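Local coordinates for protein hydrogenase maturation factor (Thermoanaerobacter tengcongensis, PDB 3VTH) that probably uses ATP and carbamoyl phosphate to place a carbamoyl group on the C-terminal cysteine of HypE during [NiFe]-hydrogenase maturation, at residues A[411-416]-A[437-442]; A[421-426]-A[736-741]; A[550-555]-A[579-584]; A[557-562]-A[567-572]. All blocks are in the same frame, centred on the assembly; numbering follows the deposited sequence.

Contact 1 (A[411-416]-A[437-442]); sequences NTFCMT and NYYIEQ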
loop_
_atom_site.group_PDB
_atom_site.type_symbol
_atom_site.label_atom_id
_atom_site.label_comp_id
_atom_site.label_asym_id
_atom_site.label_seq_id
_atom_site.Cartn_x
_atom_site.Cartn_y
_atom_site.Cartn_z
ATOM N N ASN A 411 7.163 -3.879 -5.941
ATOM C CA ASN A 411 7.974 -2.681 -6.079
ATOM C C ASN A 411 7.208 -1.369 -5.860
ATOM O O ASN A 411 6.069 -1.226 -6.300
ATOM C CB ASN A 411 8.683 -2.678 -7.427
ATOM C CG ASN A 411 9.460 -1.381 -7.669
ATOM O OD1 ASN A 411 10.679 -1.306 -7.453
ATOM N ND2 ASN A 411 8.753 -0.361 -8.085
ATOM N N THR A 412 7.852 -0.430 -5.156
ATOM C CA THR A 412 7.529 0.977 -5.265
ATOM C C THR A 412 8.870 1.695 -5.447
ATOM O O THR A 412 9.923 1.152 -5.092
ATOM C CB THR A 412 6.873 1.533 -3.983
ATOM O OG1 THR A 412 7.752 1.302 -2.874
ATOM C CG2 THR A 412 5.491 0.874 -3.720
ATOM N N PHE A 413 8.809 2.911 -5.981
ATOM C CA PHE A 413 9.941 3.823 -5.981
ATOM C C PHE A 413 9.576 5.019 -5.109
ATOM O O PHE A 413 8.411 5.196 -4.766
ATOM C CB PHE A 413 10.304 4.253 -7.417
ATOM C CG PHE A 413 9.185 4.950 -8.152
ATOM C CD1 PHE A 413 8.960 6.312 -7.975
ATOM C CD2 PHE A 413 8.366 4.241 -9.033
ATOM C CE1 PHE A 413 7.916 6.981 -8.670
ATOM C CE2 PHE A 413 7.326 4.892 -9.736
ATOM C CZ PHE A 413 7.103 6.256 -9.556
ATOM N N CYS A 414 10.573 5.806 -4.700
ATOM C CA CYS A 414 10.323 6.972 -3.850
ATOM C C CYS A 414 11.182 8.142 -4.318
ATOM O O CYS A 414 12.349 7.942 -4.640
ATOM C CB CYS A 414 10.607 6.620 -2.379
ATOM S SG CYS A 414 10.333 7.952 -1.192
ATOM N N MET A 415 10.591 9.340 -4.395
ATOM C CA MET A 415 11.310 10.564 -4.779
ATOM C C MET A 415 11.160 11.612 -3.696
ATOM O O MET A 415 10.044 11.893 -3.252
ATOM C CB MET A 415 10.708 11.201 -6.040
ATOM C CG MET A 415 10.712 10.343 -7.252
ATOM S SD MET A 415 9.686 11.105 -8.539
ATOM C CE MET A 415 9.912 9.790 -9.728
ATOM N N THR A 416 12.264 12.229 -3.304
ATOM C CA THR A 416 12.207 13.234 -2.261
ATOM C C THR A 416 12.214 14.640 -2.849
ATOM O O THR A 416 12.806 14.884 -3.903
ATOM C CB THR A 416 13.397 13.121 -1.285
ATOM O OG1 THR A 416 14.621 13.202 -2.016
ATOM C CG2 THR A 416 13.328 11.798 -0.538
ATOM N N ASN A 437 8.147 -1.717 -18.095
ATOM C CA ASN A 437 7.715 -0.573 -18.916
ATOM C C ASN A 437 6.801 0.372 -18.140
ATOM O O ASN A 437 6.933 1.594 -18.231
ATOM C CB ASN A 437 7.008 -1.026 -20.201
ATOM C CG ASN A 437 7.948 -1.663 -21.197
ATOM O OD1 ASN A 437 7.503 -2.308 -22.149
ATOM N ND2 ASN A 437 9.254 -1.490 -20.994
ATOM N N TYR A 438 5.883 -0.218 -17.385
ATOM C CA TYR A 438 4.953 0.497 -16.523
ATOM C C TYR A 438 5.662 1.232 -15.372
ATOM O O TYR A 438 5.397 2.417 -15.124
ATOM C CB TYR A 438 3.927 -0.490 -15.999
ATOM C CG TYR A 438 2.995 0.014 -14.924
ATOM C CD1 TYR A 438 2.796 -0.733 -13.766
ATOM C CD2 TYR A 438 2.291 1.223 -15.061
ATOM C CE1 TYR A 438 1.926 -0.304 -12.763
ATOM C CE2 TYR A 438 1.429 1.676 -14.037
ATOM C CZ TYR A 438 1.245 0.904 -12.908
ATOM O OH TYR A 438 0.388 1.298 -11.897
ATOM N N TYR A 439 6.561 0.530 -14.690
ATOM C CA TYR A 439 7.462 1.154 -13.727
ATOM C C TYR A 439 8.152 2.389 -14.313
ATOM O O TYR A 439 8.102 3.457 -13.727
ATOM C CB TYR A 439 8.490 0.114 -13.306
ATOM C CG TYR A 439 9.627 0.548 -12.428
ATOM C CD1 TYR A 439 10.891 0.747 -12.968
ATOM C CD2 TYR A 439 9.470 0.665 -11.050
ATOM C CE1 TYR A 439 11.981 1.076 -12.159
ATOM C CE2 TYR A 439 10.554 1.002 -10.224
ATOM C CZ TYR A 439 11.813 1.213 -10.801
ATOM O OH TYR A 439 12.915 1.543 -10.027
ATOM N N ILE A 440 8.774 2.232 -15.479
ATOM C CA ILE A 440 9.525 3.322 -16.127
ATOM C C ILE A 440 8.663 4.538 -16.396
ATOM O O ILE A 440 9.083 5.662 -16.127
ATOM C CB ILE A 440 10.207 2.866 -17.453
ATOM C CG1 ILE A 440 11.372 1.937 -17.150
ATOM C CG2 ILE A 440 10.697 4.072 -18.270
ATOM C CD1 ILE A 440 12.183 2.353 -15.957
ATOM N N GLU A 441 7.456 4.300 -16.905
ATOM C CA GLU A 441 6.507 5.360 -17.224
ATOM C C GLU A 441 5.980 6.072 -15.971
ATOM O O GLU A 441 5.716 7.276 -16.002
ATOM C CB GLU A 441 5.327 4.817 -18.054
ATOM C CG GLU A 441 4.078 4.365 -17.220
ATOM C CD GLU A 441 2.752 4.440 -17.992
ATOM O OE1 GLU A 441 2.741 4.949 -19.143
ATOM O OE2 GLU A 441 1.711 3.986 -17.450
ATOM N N GLN A 442 5.797 5.327 -14.883
ATOM C CA GLN A 442 5.360 5.934 -13.637
ATOM C C GLN A 442 6.446 6.822 -13.047
ATOM O O GLN A 442 6.149 7.894 -12.524
ATOM C CB GLN A 442 4.882 4.871 -12.639
ATOM C CG GLN A 442 3.530 4.263 -13.033
ATOM C CD GLN A 442 2.474 5.318 -13.352
ATOM O OE1 GLN A 442 1.964 5.998 -12.459
ATOM N NE2 GLN A 442 2.146 5.459 -14.632
#
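In N411 and Y439 alike, CG is swung to the far side of the CA-CB bond from its own backbone N (chi1 175° and 173°), and the amide of the first meets the ring of the second; the F413 ring lies beside them. The trio shows how a helix is laid on a sheet in the Kae1-like domain, of the actin-type ATPase superfamily: helix 433-449 covers the start of strand 414-417 and the preceding loop. The N411 amide lies at the edge of the Y439 ring, near its plane, with N411 CG 3.7 Å from Y439 CE2 and the two planes 79° apart. With an alanine in place of N411 the amide is lost, and a gap would probably open beside the CD2-CE2 edge of Y439. The phenol oxygen of Y439 is held by a hydrogen bond to the carbonyl of V405. The F413 and Y439 side chains run alongside one another, pointing opposite ways, with F413 CD2 4.1 Å from Y439 CE2. Y446 pairs edge-to-face with F413, and Q442 completes the contact: its CB sits in the plane of the F413 ring, 3.8 Å from F413 CE2, while Q442 O approaches F413 CZ obliquely at 3.5 Å.

Contact 2 (A[421-426]-A[736-741]); sequences AFISHH and GISLGQ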
loop_
_atom_site.group_PDB
_atom_site.type_symbol
_atom_site.label_atom_id
_atom_site.label_comp_id
_atom_site.label_asym_id
_atom_site.label_seq_id
_atom_site.Cartn_x
_atom_site.Cartn_y
_atom_site.Cartn_z
ATOM N N ALA A 421 8.585 12.726 1.163
ATOM C CA ALA A 421 9.013 11.517 0.478
ATOM C C ALA A 421 7.774 11.038 -0.283
ATOM O O ALA A 421 6.818 10.547 0.316
ATOM C CB ALA A 421 9.487 10.464 1.480
ATOM N N PHE A 422 7.773 11.288 -1.585
ATOM C CA PHE A 422 6.708 10.855 -2.466
ATOM C C PHE A 422 6.973 9.406 -2.837
ATOM O O PHE A 422 7.664 9.129 -3.827
ATOM C CB PHE A 422 6.694 11.705 -3.734
ATOM C CG PHE A 422 6.226 13.119 -3.511
ATOM C CD1 PHE A 422 4.866 13.397 -3.341
ATOM C CD2 PHE A 422 7.138 14.171 -3.480
ATOM C CE1 PHE A 422 4.418 14.726 -3.130
ATOM C CE2 PHE A 422 6.710 15.490 -3.283
ATOM C CZ PHE A 422 5.353 15.773 -3.108
ATOM N N ILE A 423 6.474 8.490 -2.018
ATOM C CA ILE A 423 6.567 7.069 -2.344
ATOM C C ILE A 423 5.435 6.724 -3.345
ATOM O O ILE A 423 4.272 7.143 -3.182
ATOM C CB ILE A 423 6.539 6.173 -1.066
ATOM C CG1 ILE A 423 6.791 4.699 -1.432
ATOM C CG2 ILE A 423 5.216 6.349 -0.303
ATOM C CD1 ILE A 423 7.040 3.749 -0.209
ATOM N N SER A 424 5.781 6.008 -4.404
ATOM C CA SER A 424 4.812 5.730 -5.455
ATOM C C SER A 424 3.790 4.739 -4.953
ATOM O O SER A 424 4.038 3.989 -3.993
ATOM C CB SER A 424 5.511 5.148 -6.685
ATOM O OG SER A 424 5.861 3.775 -6.506
ATOM N N HIS A 425 2.641 4.725 -5.610
ATOM C CA HIS A 425 1.705 3.639 -5.418
ATOM C C HIS A 425 2.365 2.317 -5.814
ATOM O O HIS A 425 3.330 2.297 -6.573
ATOM C CB HIS A 425 0.430 3.869 -6.231
ATOM C CG HIS A 425 0.630 3.889 -7.721
ATOM N ND1 HIS A 425 1.084 5.002 -8.402
ATOM C CD2 HIS A 425 0.386 2.945 -8.667
ATOM C CE1 HIS A 425 1.125 4.736 -9.699
ATOM N NE2 HIS A 425 0.707 3.496 -9.886
ATOM N N HIS A 426 1.829 1.227 -5.273
ATOM C CA HIS A 426 2.240 -0.134 -5.638
ATOM C C HIS A 426 2.385 -0.293 -7.151
ATOM O O HIS A 426 1.447 0.000 -7.910
ATOM C CB HIS A 426 1.165 -1.096 -5.131
ATOM C CG HIS A 426 1.368 -2.518 -5.550
ATOM N ND1 HIS A 426 0.648 -3.104 -6.572
ATOM C CD2 HIS A 426 2.186 -3.478 -5.069
ATOM C CE1 HIS A 426 1.013 -4.367 -6.702
ATOM N NE2 HIS A 426 1.932 -4.624 -5.790
ATOM N N GLY A 736 7.781 -1.247 1.062
ATOM C CA GLY A 736 8.321 -0.136 1.870
ATOM C C GLY A 736 9.804 0.175 1.649
ATOM O O GLY A 736 10.287 1.198 2.106
ATOM N N ILE A 737 10.515 -0.680 0.912
ATOM C CA ILE A 737 11.980 -0.574 0.747
ATOM C C ILE A 737 12.438 0.801 0.201
ATOM O O ILE A 737 13.406 1.357 0.686
ATOM C CB ILE A 737 12.490 -1.726 -0.158
ATOM C CG1 ILE A 737 12.535 -3.059 0.628
ATOM C CG2 ILE A 737 13.803 -1.410 -0.827
ATOM C CD1 ILE A 737 13.660 -3.170 1.678
ATOM N N SER A 738 11.728 1.335 -0.791
ATOM C CA SER A 738 12.121 2.606 -1.406
ATOM C C SER A 738 12.159 3.784 -0.425
ATOM O O SER A 738 12.990 4.671 -0.561
ATOM C CB SER A 738 11.218 2.918 -2.601
ATOM O OG SER A 738 9.894 3.184 -2.151
ATOM N N LEU A 739 11.270 3.803 0.567
ATOM C CA LEU A 739 11.305 4.858 1.582
ATOM C C LEU A 739 12.582 4.780 2.442
ATOM O O LEU A 739 13.218 5.814 2.725
ATOM C CB LEU A 739 10.051 4.838 2.455
ATOM C CG LEU A 739 10.016 5.867 3.586
ATOM C CD1 LEU A 739 10.013 7.358 3.039
ATOM C CD2 LEU A 739 8.845 5.628 4.506
ATOM N N GLY A 740 12.952 3.558 2.836
ATOM C CA GLY A 740 14.193 3.333 3.577
ATOM C C GLY A 740 15.431 3.715 2.777
ATOM O O GLY A 740 16.323 4.397 3.308
ATOM N N GLN A 741 15.487 3.291 1.506
ATOM C CA GLN A 741 16.591 3.678 0.619
ATOM C C GLN A 741 16.706 5.193 0.532
ATOM O O GLN A 741 17.810 5.733 0.544
ATOM C CB GLN A 741 16.402 3.150 -0.807
ATOM C CG GLN A 741 16.423 1.628 -0.967
ATOM C CD GLN A 741 15.978 1.194 -2.357
ATOM O OE1 GLN A 741 15.195 1.893 -3.022
ATOM N NE2 GLN A 741 16.461 0.019 -2.799
#
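I423 reaches S738 and L739 with one extended branch, and tracing it outward explains most of the interface. Its CB faces the helix; from there CG1 departs opposite the backbone N (chi1 -174°), and CD1 carries on in nearly a straight line (chi2 170°). The first atom of this arm, I423 CG1, lies 3.5 Å from S738 OG. The tip, I423 CD1, keeps the same 3.5 Å from S738 OG and also comes within 4.2 Å of L739 CB, the I423 and L739 side chains crossing at about a right angle. The serine oxygen thus rests against hydrocarbon, yet it is satisfied by a hydrogen bond with T412 OG1. The two halves of the Kae1-like module, of the actin-type ATPase clan, are joined here: strand 420-423 belongs to the Kae1-like domain, and segment 736-741, some 310 residues on, to the second subdomain; its helix 737-749 runs nearly antiparallel to that strand, the short axes 155° apart and 9.1 Å from each other. Two residues before I423, on the same face of the strand, A421 CB is met by L739 CD1 at 3.5 Å; beyond it, L739 packs against A493 of helix 483-494.

Contact 3 (A[550-555]-A[579-584]); sequences KIYRTA and DIILKQ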
loop_
_atom_site.group_PDB
_atom_site.type_symbol
_atom_site.label_atom_id
_atom_site.label_comp_id
_atom_site.label_asym_id
_atom_site.label_seq_id
_atom_site.Cartn_x
_atom_site.Cartn_y
_atom_site.Cartn_z
ATOM N N LYS A 550 9.142 -25.095 -4.949
ATOM C CA LYS A 550 9.259 -26.486 -4.493
ATOM C C LYS A 550 9.895 -26.513 -3.098
ATOM O O LYS A 550 11.089 -26.780 -2.947
ATOM C CB LYS A 550 10.049 -27.333 -5.495
ATOM C CG LYS A 550 9.343 -27.521 -6.842
ATOM C CD LYS A 550 9.794 -28.780 -7.537
ATOM C CE LYS A 550 8.782 -29.227 -8.585
ATOM N NZ LYS A 550 8.639 -30.719 -8.598
ATOM N N ILE A 551 9.083 -26.221 -2.083
ATOM C CA ILE A 551 9.596 -25.962 -0.739
ATOM C C ILE A 551 10.143 -27.185 -0.002
ATOM O O ILE A 551 10.844 -27.032 0.992
ATOM C CB ILE A 551 8.586 -25.197 0.165
ATOM C CG1 ILE A 551 7.403 -26.082 0.558
ATOM C CG2 ILE A 551 8.130 -23.886 -0.511
ATOM C CD1 ILE A 551 6.484 -25.420 1.591
ATOM N N TYR A 552 9.829 -28.391 -0.472
ATOM C CA TYR A 552 10.482 -29.565 0.106
ATOM C C TYR A 552 12.000 -29.509 -0.138
ATOM O O TYR A 552 12.768 -30.041 0.653
ATOM C CB TYR A 552 9.867 -30.883 -0.392
ATOM C CG TYR A 552 9.982 -31.098 -1.887
ATOM C CD1 TYR A 552 9.010 -30.600 -2.762
ATOM C CD2 TYR A 552 11.059 -31.813 -2.429
ATOM C CE1 TYR A 552 9.116 -30.802 -4.142
ATOM C CE2 TYR A 552 11.171 -32.022 -3.800
ATOM C CZ TYR A 552 10.200 -31.515 -4.649
ATOM O OH TYR A 552 10.312 -31.715 -6.008
ATOM N N ARG A 553 12.419 -28.829 -1.212
ATOM C CA ARG A 553 13.839 -28.587 -1.491
ATOM C C ARG A 553 14.461 -27.642 -0.470
ATOM O O ARG A 553 15.627 -27.786 -0.094
ATOM C CB ARG A 553 14.026 -28.003 -2.891
ATOM C CG ARG A 553 13.602 -28.927 -4.041
ATOM C CD ARG A 553 13.711 -28.203 -5.384
ATOM N NE ARG A 553 15.084 -27.797 -5.705
ATOM C CZ ARG A 553 15.857 -28.381 -6.620
ATOM N NH1 ARG A 553 15.411 -29.405 -7.344
ATOM N NH2 ARG A 553 17.088 -27.932 -6.822
ATOM N N THR A 554 13.677 -26.665 -0.028
ATOM C CA THR A 554 14.119 -25.765 1.020
ATOM C C THR A 554 14.301 -26.550 2.308
ATOM O O THR A 554 15.315 -26.394 2.989
ATOM C CB THR A 554 13.125 -24.600 1.245
ATOM O OG1 THR A 554 13.176 -23.733 0.114
ATOM C CG2 THR A 554 13.508 -23.799 2.488
ATOM N N ALA A 555 13.332 -27.406 2.632
ATOM C CA ALA A 555 13.443 -28.244 3.826
ATOM C C ALA A 555 14.682 -29.144 3.776
ATOM O O ALA A 555 15.384 -29.292 4.774
ATOM C CB ALA A 555 12.182 -29.076 4.030
ATOM N N ASP A 579 18.522 -37.926 -4.470
ATOM C CA ASP A 579 19.948 -38.143 -4.728
ATOM C C ASP A 579 20.580 -36.911 -5.386
ATOM O O ASP A 579 21.644 -36.441 -4.972
ATOM C CB ASP A 579 20.122 -39.363 -5.636
ATOM C CG ASP A 579 21.580 -39.784 -5.790
ATOM O OD1 ASP A 579 22.207 -40.157 -4.768
ATOM O OD2 ASP A 579 22.086 -39.768 -6.941
ATOM N N ILE A 580 19.906 -36.390 -6.403
ATOM C CA ILE A 580 20.411 -35.266 -7.173
ATOM C C ILE A 580 20.496 -34.005 -6.325
ATOM O O ILE A 580 21.521 -33.299 -6.336
ATOM C CB ILE A 580 19.566 -35.066 -8.448
ATOM C CG1 ILE A 580 19.810 -36.252 -9.396
ATOM C CG2 ILE A 580 19.862 -33.717 -9.103
ATOM C CD1 ILE A 580 18.878 -36.329 -10.597
ATOM N N ILE A 581 19.430 -33.728 -5.575
ATOM C CA ILE A 581 19.400 -32.560 -4.701
ATOM C C ILE A 581 20.562 -32.608 -3.702
ATOM O O ILE A 581 21.286 -31.625 -3.553
ATOM C CB ILE A 581 18.045 -32.428 -3.950
ATOM C CG1 ILE A 581 16.934 -32.025 -4.924
ATOM C CG2 ILE A 581 18.137 -31.397 -2.797
ATOM C CD1 ILE A 581 15.513 -32.194 -4.370
ATOM N N LEU A 582 20.733 -33.738 -3.023
ATOM C CA LEU A 582 21.797 -33.871 -2.026
ATOM C C LEU A 582 23.207 -33.762 -2.646
ATOM O O LEU A 582 24.109 -33.157 -2.046
ATOM C CB LEU A 582 21.654 -35.161 -1.215
ATOM C CG LEU A 582 20.361 -35.324 -0.386
ATOM C CD1 LEU A 582 20.448 -36.550 0.524
ATOM C CD2 LEU A 582 20.047 -34.064 0.414
ATOM N N LYS A 583 23.374 -34.313 -3.844
ATOM C CA LYS A 583 24.640 -34.200 -4.561
ATOM C C LYS A 583 24.949 -32.769 -4.981
ATOM O O LYS A 583 26.090 -32.337 -4.868
ATOM C CB LYS A 583 24.688 -35.153 -5.761
ATOM C CG LYS A 583 25.002 -36.580 -5.371
ATOM C CD LYS A 583 24.892 -37.524 -6.569
ATOM C CE LYS A 583 25.748 -38.755 -6.394
ATOM N NZ LYS A 583 25.087 -39.821 -5.603
ATOM N N GLN A 584 23.932 -32.044 -5.452
ATOM C CA GLN A 584 24.068 -30.642 -5.830
ATOM C C GLN A 584 24.510 -29.775 -4.647
ATOM O O GLN A 584 25.421 -28.964 -4.780
ATOM C CB GLN A 584 22.765 -30.101 -6.435
ATOM C CG GLN A 584 22.455 -30.666 -7.818
ATOM C CD GLN A 584 21.181 -30.124 -8.424
ATOM O OE1 GLN A 584 20.422 -29.403 -7.773
ATOM N NE2 GLN A 584 20.940 -30.465 -9.684
#
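Apolar contacts come first, and they centre on I581, whose CD1 faces both R553 and Y552. The methyl lies 3.8 Å from R553 CG, along the aliphatic part of the arginine, and 4.4 Å from Y552 CE2, which it approaches obliquely. A second kind of contact sets hydrocarbon against a charged plane. The arginine bends at chi3 (62°), which turns its guanidinium back over the isoleucine, so that I581 CG1 stands 3.9 Å above one face of the group, offset toward the rim. Both helices belong to a helical excursion of the second Kae1-like subdomain, inserted between the neighbouring strands 530-542 and 591-594; their short axes are 11.4 Å apart at an angle of 51°, a separation spanned by long side chains. Polar relations are looser across the pair. R553 NH2 is 3.8 Å from Q584 OE1, too long for a hydrogen bond, and gives its hydrogen bond to the carbonyl of P542 instead. An alanine in place of R553 is likely to uncover the flank of I581 and leave the P542 carbonyl without this donor. On the first helix the Y552 hydroxyl is gripped twice, by K550 NZ at 3.2 Å from Y552 OH and by the carboxylate of E577.

Contact 4 (A[557-562]-A[567-572]); sequences GFIFDN and KNFVEQ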
loop_
_atom_site.group_PDB
_atom_site.type_symbol
_atom_site.label_atom_id
_atom_site.label_comp_id
_atom_site.label_asym_id
_atom_site.label_seq_id
_atom_site.Cartn_x
_atom_site.Cartn_y
_atom_site.Cartn_z
ATOM N N GLY A 557 17.495 -28.630 2.162
ATOM C CA GLY A 557 18.592 -27.719 2.456
ATOM C C GLY A 557 18.777 -27.492 3.952
ATOM O O GLY A 557 19.897 -27.571 4.460
ATOM N N PHE A 558 17.688 -27.235 4.669
ATOM C CA PHE A 558 17.774 -26.952 6.114
ATOM C C PHE A 558 18.244 -28.169 6.920
ATOM O O PHE A 558 18.854 -28.008 7.993
ATOM C CB PHE A 558 16.435 -26.423 6.662
ATOM C CG PHE A 558 16.281 -24.921 6.558
ATOM C CD1 PHE A 558 16.128 -24.142 7.702
ATOM C CD2 PHE A 558 16.346 -24.281 5.321
ATOM C CE1 PHE A 558 15.996 -22.734 7.616
ATOM C CE2 PHE A 558 16.215 -22.890 5.224
ATOM C CZ PHE A 558 16.049 -22.115 6.386
ATOM N N ILE A 559 17.972 -29.370 6.398
ATOM C CA ILE A 559 18.313 -30.611 7.110
ATOM C C ILE A 559 19.467 -31.394 6.479
ATOM O O ILE A 559 19.723 -32.529 6.881
ATOM C CB ILE A 559 17.079 -31.550 7.265
ATOM C CG1 ILE A 559 16.600 -32.090 5.902
ATOM C CG2 ILE A 559 15.981 -30.830 8.042
ATOM C CD1 ILE A 559 15.574 -33.258 5.983
ATOM N N PHE A 560 20.168 -30.784 5.513
ATOM C CA PHE A 560 21.144 -31.499 4.662
ATOM C C PHE A 560 22.178 -32.344 5.416
ATOM O O PHE A 560 22.553 -33.435 4.965
ATOM C CB PHE A 560 21.847 -30.532 3.696
ATOM C CG PHE A 560 23.020 -29.791 4.302
ATOM C CD1 PHE A 560 24.329 -30.139 3.958
ATOM C CD2 PHE A 560 22.819 -28.762 5.226
ATOM C CE1 PHE A 560 25.424 -29.460 4.518
ATOM C CE2 PHE A 560 23.914 -28.071 5.792
ATOM C CZ PHE A 560 25.207 -28.417 5.435
ATOM N N ASP A 561 22.644 -31.846 6.556
ATOM C CA ASP A 561 23.722 -32.537 7.282
ATOM C C ASP A 561 23.207 -33.430 8.409
ATOM O O ASP A 561 23.980 -33.863 9.258
ATOM C CB ASP A 561 24.730 -31.522 7.837
ATOM C CG ASP A 561 24.075 -30.469 8.712
ATOM O OD1 ASP A 561 22.847 -30.541 8.929
ATOM O OD2 ASP A 561 24.784 -29.557 9.176
ATOM N N ASN A 562 21.899 -33.681 8.426
ATOM C CA ASN A 562 21.301 -34.547 9.447
ATOM C C ASN A 562 20.108 -35.305 8.860
ATOM O O ASN A 562 19.093 -35.517 9.518
ATOM C CB ASN A 562 20.919 -33.710 10.683
ATOM C CG ASN A 562 20.483 -34.565 11.873
ATOM O OD1 ASN A 562 19.638 -34.148 12.672
ATOM N ND2 ASN A 562 21.050 -35.759 11.990
ATOM N N LYS A 567 13.598 -39.326 8.563
ATOM C CA LYS A 567 13.279 -40.459 7.686
ATOM C C LYS A 567 11.946 -40.353 6.937
ATOM O O LYS A 567 11.925 -40.469 5.714
ATOM C CB LYS A 567 13.352 -41.775 8.475
ATOM C CG LYS A 567 12.879 -43.027 7.726
ATOM C CD LYS A 567 12.995 -44.274 8.630
ATOM C CE LYS A 567 12.537 -45.560 7.936
ATOM N NZ LYS A 567 11.050 -45.686 7.869
ATOM N N ASN A 568 10.852 -40.149 7.677
ATOM C CA ASN A 568 9.496 -40.131 7.111
ATOM C C ASN A 568 9.331 -39.038 6.052
ATOM O O ASN A 568 8.729 -39.276 4.999
ATOM C CB ASN A 568 8.451 -39.931 8.220
ATOM C CG ASN A 568 7.038 -40.277 7.770
ATOM O OD1 ASN A 568 6.717 -41.444 7.546
ATOM N ND2 ASN A 568 6.183 -39.272 7.661
ATOM N N PHE A 569 9.850 -37.844 6.348
ATOM C CA PHE A 569 9.876 -36.760 5.379
ATOM C C PHE A 569 10.721 -37.097 4.139
ATOM O O PHE A 569 10.242 -36.957 3.012
ATOM C CB PHE A 569 10.367 -35.443 6.010
ATOM C CG PHE A 569 10.582 -34.351 5.007
ATOM C CD1 PHE A 569 9.495 -33.652 4.479
ATOM C CD2 PHE A 569 11.867 -34.035 4.569
ATOM C CE1 PHE A 569 9.676 -32.651 3.528
ATOM C CE2 PHE A 569 12.069 -33.018 3.626
ATOM C CZ PHE A 569 10.967 -32.330 3.097
ATOM N N VAL A 570 11.970 -37.513 4.335
ATOM C CA VAL A 570 12.861 -37.744 3.186
ATOM C C VAL A 570 12.380 -38.901 2.289
ATOM O O VAL A 570 12.506 -38.843 1.071
ATOM C CB VAL A 570 14.375 -37.915 3.584
ATOM C CG1 VAL A 570 14.873 -36.718 4.402
ATOM C CG2 VAL A 570 14.599 -39.179 4.354
ATOM N N GLU A 571 11.799 -39.933 2.898
ATOM C CA GLU A 571 11.255 -41.068 2.143
ATOM C C GLU A 571 10.133 -40.724 1.170
ATOM O O GLU A 571 9.926 -41.455 0.201
ATOM C CB GLU A 571 10.805 -42.175 3.086
ATOM C CG GLU A 571 11.952 -43.049 3.531
ATOM C CD GLU A 571 11.509 -44.203 4.405
ATOM O OE1 GLU A 571 10.408 -44.124 5.008
ATOM O OE2 GLU A 571 12.270 -45.189 4.492
ATOM N N GLN A 572 9.432 -39.617 1.433
ATOM C CA GLN A 572 8.357 -39.121 0.572
ATOM C C GLN A 572 8.913 -38.451 -0.676
ATOM O O GLN A 572 8.206 -38.320 -1.676
ATOM C CB GLN A 572 7.495 -38.087 1.307
ATOM C CG GLN A 572 6.583 -38.641 2.406
ATOM C CD GLN A 572 5.806 -37.527 3.105
ATOM O OE1 GLN A 572 4.725 -37.129 2.661
ATOM N NE2 GLN A 572 6.361 -37.014 4.199
#
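I559 and V570 mark the closest backbone approach, their CA atoms 9.8 Å apart, so the two backbones stand well separated and only side chains bridge the distance. Four residues separate the segments, and the helices they come from follow one another in the chain. The bridge is a single methyl. In I559, a chi1 of 67° sets CG1 in the slot flanked by the amide nitrogen and the carbonyl carbon, and the extended chi2 of 168° then projects CD1 across to the second helix. There it enters the notch between two consecutive residues: I559 CD1 is 3.9 Å from V570 CG1 and 4.0 Å from F569 CD2, coming to the phenylalanine ring obliquely. V570 turns CG1 into the contact. The interaction is purely apolar, with no hydrogen bond between the segments, and the area it buries is small, 77 Å² over both sides. Polar groups lie on the outer side of helix 567-572, where K567 NZ and E571 OE1, one turn apart, form a weak salt bridge at 3.3 Å. The wider setting is a helical cluster: F569 continues past I559 onto L556 of helix 551-559 and L607 of helix 597-607, F558 packs on F600 of helix 597-607 and L653 of helix 649-662, and the backbone N of N568 is hydrogen-bonded to the Y657 hydroxyl of helix 649-662.

How the contacts relate
The four contacts form two pairs. Contacts 1 and 2, with centres 9 Å apart, share a sheet: strands 414-417 and 420-423 are neighbours, joined by probable hydrogen bonds such as F413 O to S424 N at 2.8 Å. Both lie near the nucleotide and iron site: the N411 side chain is about 10 Å from the bound nucleotide analogue AP2 and about 11 Å from the iron, and that of S738 about 12 Å from each. Contacts 3 and 4 have centres 9 Å apart and share helix 551-559, where A555 CB meets F569 CZ at 3.6 Å. This second pair is remote from the metal and nucleotide sites, its nearest atoms about 20 Å from the first.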